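Local coordinates for protein arylamine n-acetyltransferase NAT (Mycobacterium tuberculosis, PDB 4BGF) that catalyses the transfer of an acetyl group from acetyl-CoA to the amino group of arylamines, probably through a catalytic triad as in related N-acetyltransferases, at residues V49-S53 with P54-A58. Sequence-based numbering, arbitrary orientation.
Sequences VDDLS and PQALA
The methyl group of Ala56 sits squarely over one face of the Asp51 carboxylate, its CB 3.4 Å from Asp51 CG and almost as near to both carboxylate oxygens. Ser53 works from that same face. Its hydroxyl donates to Asp51, OG to OD1 being 2.8 Å, and meets the syn side of the oxygen 33° out of the carboxylate plane. The backbone N of Ser53 reaches Asp51 OD1 from the anti side at 3.2 Å, so two bonds grip a single oxygen and should restrain the rotation of the carboxylate. With chi1 at 74°, Ser53 OG stands between its own backbone N and carbonyl carbon, a position from which it can also face the first turn of the helix and accept a weak bond from Ala56 N at 3.4 Å. Behind this polar side, the Ser53 carbonyl points into the turn and takes the N-H of Leu57, N to O 3.0 Å, with a C=O...N angle of 170°. The Leu57 side chain folds back over the loop: CG rests 3.5 Å from Ser53 O, and CD2 makes a looser apolar contact with Leu52 CD2 at 4.4 Å. Leu52 itself leans on helix 186-198, while Pro54 packs on Tyr79 of helix 70-83. The Ser53 OG bond to Ala56 N makes a serine N-cap, with Pro54 at the first helical position, and the Asx turn at Asp51 leads into it as helix 54-63 starts at the protein surface.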
# COMPACT_ATOMS: atom_id res chain seq x y z
N VAL A 49 12.13 -3.22 -8.38
CA VAL A 49 11.06 -4.16 -8.12
C VAL A 49 10.54 -4.55 -9.49
O VAL A 49 9.79 -3.80 -10.09
CB VAL A 49 9.94 -3.55 -7.26
CG1 VAL A 49 8.78 -4.49 -7.13
CG2 VAL A 49 10.45 -3.22 -5.88
N ASP A 50 10.95 -5.70 -10.00
CA ASP A 50 10.39 -6.16 -11.26
C ASP A 50 9.97 -7.63 -11.24
O ASP A 50 9.47 -8.14 -12.22
CB ASP A 50 11.31 -5.78 -12.45
CG ASP A 50 12.47 -6.72 -12.63
OD1 ASP A 50 13.11 -7.08 -11.62
OD2 ASP A 50 12.76 -7.07 -13.80
N ASP A 51 10.12 -8.31 -10.10
CA ASP A 51 9.59 -9.67 -9.96
C ASP A 51 8.34 -9.55 -9.07
O ASP A 51 8.44 -9.17 -7.93
CB ASP A 51 10.67 -10.61 -9.37
CG ASP A 51 10.33 -12.10 -9.47
OD1 ASP A 51 9.16 -12.48 -9.67
OD2 ASP A 51 11.26 -12.91 -9.33
N LEU A 52 7.17 -9.81 -9.64
CA LEU A 52 5.91 -9.70 -8.92
C LEU A 52 5.24 -11.05 -8.81
O LEU A 52 4.01 -11.14 -8.71
CB LEU A 52 4.96 -8.70 -9.61
CG LEU A 52 5.51 -7.28 -9.86
CD1 LEU A 52 4.44 -6.35 -10.41
CD2 LEU A 52 6.11 -6.70 -8.60
N SER A 53 6.06 -12.11 -8.82
CA SER A 53 5.61 -13.47 -8.61
C SER A 53 5.39 -13.78 -7.14
O SER A 53 6.02 -13.18 -6.27
CB SER A 53 6.63 -14.46 -9.17
OG SER A 53 7.78 -14.54 -8.37
N PRO A 54 4.50 -14.73 -6.85
CA PRO A 54 4.17 -15.05 -5.46
C PRO A 54 5.37 -15.43 -4.63
O PRO A 54 5.45 -15.14 -3.46
CB PRO A 54 3.25 -16.25 -5.58
CG PRO A 54 2.69 -16.20 -6.91
CD PRO A 54 3.70 -15.53 -7.79
N GLN A 55 6.31 -16.10 -5.26
CA GLN A 55 7.48 -16.53 -4.56
C GLN A 55 8.22 -15.31 -4.12
O GLN A 55 8.56 -15.16 -2.96
CB GLN A 55 8.35 -17.36 -5.48
CG GLN A 55 9.58 -17.86 -4.83
CD GLN A 55 10.46 -18.58 -5.80
OE1 GLN A 55 10.32 -18.45 -7.02
NE2 GLN A 55 11.40 -19.35 -5.27
N ALA A 56 8.44 -14.41 -5.08
CA ALA A 56 9.33 -13.29 -4.89
C ALA A 56 8.78 -12.41 -3.80
O ALA A 56 9.50 -12.00 -2.91
CB ALA A 56 9.46 -12.51 -6.18
N LEU A 57 7.48 -12.16 -3.88
CA LEU A 57 6.79 -11.26 -3.00
C LEU A 57 6.59 -11.87 -1.61
O LEU A 57 6.56 -11.15 -0.62
CB LEU A 57 5.46 -10.87 -3.61
CG LEU A 57 5.50 -9.97 -4.86
CD1 LEU A 57 4.11 -9.52 -5.25
CD2 LEU A 57 6.38 -8.73 -4.67
N ALA A 58 6.49 -13.20 -1.54
CA ALA A 58 6.36 -13.90 -0.26
C ALA A 58 7.70 -13.92 0.45
O ALA A 58 7.78 -13.76 1.65
CB ALA A 58 5.84 -15.31 -0.45